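Local coordinates for protein hydrolase (Burkholderia cenocepacia, PDB 4QKU) that probably hydrolyses fumarylacetoacetate to fumarate and acetoacetate in the last step of phenylalanine and tyrosine breakdown, as expected of the metal-dependent FAH family, at residues I64-L67 against A68-A71; T325-A328 against E329-E333; F406-D409 against G410-L413. All blocks are in the same frame, centred on the assembly; numbering follows the deposited sequence.

Contact 1: I64-L67 against A68-A71; sequences IVDL and AALA
Asp66 and Ala69 meet where the strand 63-66 gives way at once to the short helix 67-72, their CA atoms 5.4 Å apart. The backbone swings from extended angles at Asp66 to helical ones at Leu67 with no loop between. Two main-chain bonds close the first helical turn: Leu70 N donates to Asp66 O at 2.9 Å, and Ala71 N donates to Leu67 O, also at 2.9 Å.

Asp66 is the N-cap. Its CG lies anti to the backbone N (chi1 -170°), which carries the carboxylate forward to the amino end of the helix, where OD1 accepts from Ala69 N at 3.1 Å in an almost straight bond (172°). The N-H comes down on OD1 from above the carboxylate plane, 56° out of it, and the methyl of Ala69 rests against the same group, its CB 3.6 Å from Asp66 CG. Both the helix end and the salt bridge from OD2 to Arg55 NE would be expected to favour the charged form of the carboxylate, and together they hold its rotation. Val65, just before the N-cap, and Leu70, the fourth residue after it, form a hydrophobic staple, Val65 CG1 meeting Leu70 CD2 at 3.7 Å.

This strand-to-helix junction belongs to the N-terminal part of the protein, away from the annotated metal and substrate sites. Strand 63-66 runs antiparallel between strands 55-60 and 130-132. Leu67 and Leu70 turn onto Leu108 of helix 98-111, Ala69 and Leu70 also touch Val129 at the end of helix 123-129, and Phe44 and Phe47 of strand 44-49 pack on Leu67 and Asp66, so the helical turn touches both the five-stranded sheet and these two helices.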
loop_
_atom_site.group_PDB
_atom_site.type_symbol
_atom_site.label_atom_id
_atom_site.label_comp_id
_atom_site.label_asym_id
_atom_site.label_seq_id
_atom_site.Cartn_x
_atom_site.Cartn_y
_atom_site.Cartn_z
ATOM N N ILE B 64 -23.034 19.516 10.743
ATOM C CA ILE B 64 -22.724 18.717 9.574
ATOM C C ILE B 64 -23.957 18.593 8.690
ATOM O O ILE B 64 -25.047 18.294 9.144
ATOM C CB ILE B 64 -22.262 17.302 9.935
ATOM C CG1 ILE B 64 -21.003 17.377 10.807
ATOM C CG2 ILE B 64 -21.976 16.470 8.676
ATOM C CD1 ILE B 64 -20.592 16.054 11.433
ATOM N N VAL B 65 -23.739 18.815 7.402
ATOM C CA VAL B 65 -24.735 18.589 6.390
ATOM C C VAL B 65 -24.764 17.087 6.007
ATOM O O VAL B 65 -23.796 16.524 5.506
ATOM C CB VAL B 65 -24.450 19.446 5.153
ATOM C CG1 VAL B 65 -25.579 19.317 4.149
ATOM C CG2 VAL B 65 -24.309 20.905 5.569
ATOM N N ASP B 66 -25.923 16.488 6.220
ATOM C CA ASP B 66 -26.167 15.119 5.854
ATOM C C ASP B 66 -26.509 15.118 4.375
ATOM O O ASP B 66 -27.647 15.336 4.010
ATOM C CB ASP B 66 -27.332 14.569 6.691
ATOM C CG ASP B 66 -27.509 13.065 6.553
ATOM O OD1 ASP B 66 -27.357 12.519 5.435
ATOM O OD2 ASP B 66 -27.854 12.414 7.568
ATOM N N LEU B 67 -25.523 14.816 3.538
ATOM C CA LEU B 67 -25.725 14.821 2.088
ATOM C C LEU B 67 -26.837 13.873 1.575
ATOM O O LEU B 67 -27.600 14.258 0.706
ATOM C CB LEU B 67 -24.411 14.527 1.344
ATOM C CG LEU B 67 -23.277 15.529 1.545
ATOM C CD1 LEU B 67 -22.091 15.192 0.645
ATOM C CD2 LEU B 67 -23.762 16.952 1.271
ATOM N N ALA B 68 -26.896 12.645 2.090
ATOM C CA ALA B 68 -27.925 11.684 1.685
ATOM C C ALA B 68 -29.307 12.225 1.955
ATOM O O ALA B 68 -30.151 12.239 1.062
ATOM C CB ALA B 68 -27.752 10.354 2.413
ATOM N N ALA B 69 -29.496 12.718 3.181
ATOM C CA ALA B 69 -30.765 13.326 3.606
ATOM C C ALA B 69 -31.133 14.532 2.763
ATOM O O ALA B 69 -32.301 14.739 2.427
ATOM C CB ALA B 69 -30.710 13.734 5.069
ATOM N N LEU B 70 -30.133 15.326 2.424
ATOM C CA LEU B 70 -30.357 16.505 1.590
ATOM C C LEU B 70 -30.799 16.069 0.193
ATOM O O LEU B 70 -31.690 16.690 -0.406
ATOM C CB LEU B 70 -29.091 17.366 1.544
ATOM C CG LEU B 70 -29.250 18.862 1.343
ATOM C CD1 LEU B 70 -30.042 19.507 2.475
ATOM C CD2 LEU B 70 -27.871 19.505 1.212
ATOM N N ALA B 71 -30.207 14.976 -0.305
ATOM C CA ALA B 71 -30.553 14.448 -1.630
ATOM C C ALA B 71 -31.978 13.876 -1.649
ATOM O O ALA B 71 -32.749 14.166 -2.565
ATOM C CB ALA B 71 -29.558 13.407 -2.073
#

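Contact 2: T325-A328 against E329-E333; sequences TLRA and EGAAE
Arg327 reaches from the end of strand 317-327 to the backbone of the loop that follows, and the polar contacts centre on its NH1. This nitrogen donates to Ala331 O at 3.2 Å in a nearly straight bond (170°); the oxygen lies in the guanidinium plane, whereas NH1 stands above the plane of the carbonyl it meets. The same nitrogen approaches Ala332 O at 2.7 Å, but the N-H is poorly aimed there and the bond is weak. Two successive carbonyls are thus gathered on one terminal nitrogen. A chi1 of -172° sets CG beside the carbonyl carbon, on the side of the coming loop, and a bend at chi3 (-65°) turns the guanidinium so that its NH1 edge meets the carbonyls. Over one face of the guanidinium, offset toward its rim, lies Glu333 C.

The main-chain bond is that of a type II beta turn from Ala328 to Ala331: Ala331 N donates to Ala328 O at 3.0 Å, with the donor well out of the carbonyl plane. Gly330 takes the third position with positive phi, which suits a residue without a side chain. The turn opens the connection between the antiparallel strands 317-327 and 335-341, and the arginine links the later part of that loop to the end of the first strand.

Apolar contacts are slight. The aliphatic part of the arginine runs alongside Ala331, with Arg327 CG 4.0 Å from Ala331 CB. Ala328 CB and Ala331 CB stand 4.4 Å apart.

Opposite charges also lie near each other. Glu333 OE2 is 4.5 Å from Arg327 NH2, off the guanidinium plane and beyond salt-bridge distance, and the attraction is probably modest at this exposed loop, away from the annotated sites.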
loop_
_atom_site.group_PDB
_atom_site.type_symbol
_atom_site.label_atom_id
_atom_site.label_comp_id
_atom_site.label_asym_id
_atom_site.label_seq_id
_atom_site.Cartn_x
_atom_site.Cartn_y
_atom_site.Cartn_z
ATOM N N THR B 325 0.449 20.692 18.955
ATOM C CA THR B 325 0.412 20.783 20.423
ATOM C C THR B 325 0.597 19.417 21.073
ATOM O O THR B 325 0.301 18.378 20.469
ATOM C CB THR B 325 -0.905 21.402 20.920
ATOM O OG1 THR B 325 -1.976 20.465 20.752
ATOM C CG2 THR B 325 -1.219 22.691 20.149
ATOM N N LEU B 326 1.078 19.438 22.311
ATOM C CA LEU B 326 1.240 18.244 23.141
ATOM C C LEU B 326 0.624 18.527 24.510
ATOM O O LEU B 326 1.014 19.483 25.161
ATOM C CB LEU B 326 2.732 17.924 23.311
ATOM C CG LEU B 326 3.147 16.602 23.978
ATOM C CD1 LEU B 326 4.603 16.327 23.668
ATOM C CD2 LEU B 326 2.976 16.592 25.487
ATOM N N ARG B 327 -0.303 17.675 24.948
ATOM C CA ARG B 327 -0.929 17.777 26.267
ATOM C C ARG B 327 -0.641 16.494 27.052
ATOM O O ARG B 327 -1.058 15.426 26.650
ATOM C CB ARG B 327 -2.453 17.975 26.125
ATOM C CG ARG B 327 -3.209 18.275 27.416
ATOM C CD ARG B 327 -4.727 18.138 27.261
ATOM N NE ARG B 327 -5.280 19.131 26.338
ATOM C CZ ARG B 327 -5.755 20.356 26.656
ATOM N NH1 ARG B 327 -5.784 20.807 27.911
ATOM N NH2 ARG B 327 -6.209 21.163 25.690
ATOM N N ALA B 328 0.065 16.615 28.178
ATOM C CA ALA B 328 0.264 15.488 29.092
ATOM C C ALA B 328 -1.064 15.049 29.648
ATOM O O ALA B 328 -2.020 15.823 29.682
ATOM C CB ALA B 328 1.208 15.865 30.224
ATOM N N GLU B 329 -1.141 13.794 30.052
ATOM C CA GLU B 329 -2.360 13.283 30.620
ATOM C C GLU B 329 -2.773 14.130 31.831
ATOM O O GLU B 329 -1.984 14.338 32.756
ATOM C CB GLU B 329 -2.164 11.839 31.041
ATOM C CG GLU B 329 -3.418 11.167 31.589
ATOM C CD GLU B 329 -3.309 9.659 31.499
ATOM O OE1 GLU B 329 -2.288 9.104 32.005
ATOM O OE2 GLU B 329 -4.212 9.036 30.890
ATOM N N GLY B 330 -4.014 14.613 31.801
ATOM C CA GLY B 330 -4.556 15.445 32.852
ATOM C C GLY B 330 -4.119 16.914 32.885
ATOM O O GLY B 330 -4.479 17.623 33.835
ATOM N N ALA B 331 -3.354 17.383 31.896
ATOM C CA ALA B 331 -2.956 18.798 31.872
ATOM C C ALA B 331 -4.125 19.642 31.382
ATOM O O ALA B 331 -4.890 19.218 30.512
ATOM C CB ALA B 331 -1.724 19.033 31.022
ATOM N N ALA B 332 -4.280 20.813 31.997
ATOM C CA ALA B 332 -5.379 21.726 31.685
ATOM C C ALA B 332 -5.191 22.424 30.335
ATOM O O ALA B 332 -6.171 22.791 29.687
ATOM C CB ALA B 332 -5.537 22.757 32.800
ATOM N N GLU B 333 -3.946 22.598 29.906
ATOM C CA GLU B 333 -3.656 23.238 28.627
ATOM C C GLU B 333 -2.579 22.476 27.861
ATOM O O GLU B 333 -1.674 21.886 28.447
ATOM C CB GLU B 333 -3.237 24.710 28.824
ATOM C CG GLU B 333 -3.238 25.503 27.516
ATOM C CD GLU B 333 -4.604 25.609 26.858
ATOM O OE1 GLU B 333 -5.612 25.885 27.571
ATOM O OE2 GLU B 333 -4.655 25.431 25.619
#

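Contact 3: F406-D409 against G410-L413; sequences FIED and GDEL
Ile407 and Leu413 form the tight, buried side of this contact. The CG2 methyl of Ile407, anti to its own N, is placed 3.7 Å from Leu413 CD2 and equally far from Asp411 CB, while its CD1 reaches the leucine CG. Ile221 and Trp257 pack on both, from strands 219-229 and 248-259, which also carry the predicted calcium ligands Glu222 and Asp256; Asp256 is also among the residues around the bound sodium ion. The side chain of Ile407 is about 9 Å from that of Glu222.

Next to these apolar groups the chain makes a type II beta turn, Glu408 to Asp411, leading into strand 412-421. Asp411 N donates to Glu408 O at 2.9 Å, and the aspartate returns a bond: its OD2 takes Glu408 N, also at 2.9 Å, from above the carboxylate plane. Arg404 NE makes a salt bridge with that same oxygen. Gly410, at the third position, has a positive phi, which suits glycine.

Toward solvent the contact loosens. Glu408 extends outward, with a weak, long ion pair to Arg404, and Asp409 OD1 forms a salt bridge with Arg198. A water donates to both Asp409 O, at 2.8 Å, and Asp411 OD1, at 2.6 Å.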
loop_
_atom_site.group_PDB
_atom_site.type_symbol
_atom_site.label_atom_id
_atom_site.label_comp_id
_atom_site.label_asym_id
_atom_site.label_seq_id
_atom_site.Cartn_x
_atom_site.Cartn_y
_atom_site.Cartn_z
ATOM N N PHE B 406 10.899 12.745 23.935
ATOM C CA PHE B 406 9.935 12.065 23.075
ATOM C C PHE B 406 8.607 11.857 23.781
ATOM O O PHE B 406 8.488 12.146 24.968
ATOM C CB PHE B 406 10.538 10.770 22.542
ATOM C CG PHE B 406 11.647 11.008 21.578
ATOM C CD1 PHE B 406 11.380 11.248 20.243
ATOM C CD2 PHE B 406 12.961 11.042 22.023
ATOM C CE1 PHE B 406 12.398 11.497 19.347
ATOM C CE2 PHE B 406 13.988 11.294 21.134
ATOM C CZ PHE B 406 13.705 11.523 19.790
ATOM N N ILE B 407 7.609 11.352 23.065
ATOM C CA ILE B 407 6.257 11.257 23.607
ATOM C C ILE B 407 6.155 10.194 24.700
ATOM O O ILE B 407 6.720 9.090 24.595
ATOM C CB ILE B 407 5.229 10.915 22.517
ATOM C CG1 ILE B 407 5.260 11.942 21.389
ATOM C CG2 ILE B 407 3.831 10.892 23.072
ATOM C CD1 ILE B 407 4.707 11.372 20.095
ATOM N N GLU B 408 5.377 10.531 25.725
ATOM C CA GLU B 408 5.165 9.676 26.860
ATOM C C GLU B 408 3.724 9.157 26.886
ATOM O O GLU B 408 2.787 9.821 26.416
ATOM C CB GLU B 408 5.512 10.450 28.121
ATOM C CG GLU B 408 7.013 10.664 28.236
ATOM C CD GLU B 408 7.430 11.438 29.476
ATOM O OE1 GLU B 408 6.649 11.508 30.444
ATOM O OE2 GLU B 408 8.568 11.959 29.502
ATOM N N ASP B 409 3.563 7.984 27.487
ATOM C CA ASP B 409 2.280 7.339 27.603
ATOM C C ASP B 409 1.262 8.326 28.183
ATOM O O ASP B 409 1.552 9.066 29.135
ATOM C CB ASP B 409 2.387 6.062 28.483
ATOM C CG ASP B 409 3.145 4.910 27.788
ATOM O OD1 ASP B 409 3.576 5.060 26.609
ATOM O OD2 ASP B 409 3.316 3.840 28.427
ATOM N N GLY B 410 0.067 8.361 27.592
ATOM C CA GLY B 410 -0.955 9.297 28.037
ATOM C C GLY B 410 -0.939 10.626 27.291
ATOM O O GLY B 410 -1.973 11.281 27.219
ATOM N N ASP B 411 0.200 11.036 26.719
ATOM C CA ASP B 411 0.260 12.335 26.004
ATOM C C ASP B 411 -0.701 12.324 24.840
ATOM O O ASP B 411 -0.858 11.301 24.196
ATOM C CB ASP B 411 1.659 12.627 25.444
ATOM C CG ASP B 411 2.678 12.919 26.508
ATOM O OD1 ASP B 411 2.293 13.026 27.709
ATOM O OD2 ASP B 411 3.887 13.005 26.163
ATOM N N GLU B 412 -1.316 13.472 24.577
ATOM C CA GLU B 412 -2.143 13.685 23.411
ATOM C C GLU B 412 -1.411 14.676 22.490
ATOM O O GLU B 412 -1.024 15.764 22.923
ATOM C CB GLU B 412 -3.518 14.241 23.796
ATOM C CG GLU B 412 -4.445 14.429 22.603
ATOM C CD GLU B 412 -5.891 14.711 23.002
ATOM O OE1 GLU B 412 -6.139 15.742 23.666
ATOM O OE2 GLU B 412 -6.791 13.908 22.654
ATOM N N LEU B 413 -1.200 14.248 21.244
ATOM C CA LEU B 413 -0.572 15.075 20.192
ATOM C C LEU B 413 -1.618 15.507 19.210
ATOM O O LEU B 413 -2.387 14.679 18.726
ATOM C CB LEU B 413 0.506 14.293 19.460
ATOM C CG LEU B 413 1.892 14.216 20.124
ATOM C CD1 LEU B 413 2.557 15.582 20.113
ATOM C CD2 LEU B 413 1.845 13.648 21.538
HETATM O O HOH W 1 1.065 11.796 29.693
#

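From the N terminus, contact 1 comes first, turning strand 63-66 into helix 67-72 in the N-terminal region of the protein. Its nearest atoms stay about 21 Å from contact 2 and about 18 Å from contact 3. Contact 2 then opens the loop joining strands 317-327 and 335-341, and contact 3 closes the turn that leads into strand 412-421. The three follow in series, neither nested nor crossed. Contacts 2 and 3 meet because strands 317-327 and 412-421 are antiparallel neighbours: Arg327 O lies 2.9 Å from Glu412 N, a probable hydrogen bond, and Ala328 CA packs on Asp411 OD1. They thus gather two turns on the same side of the chain's centre, in the C-terminal region.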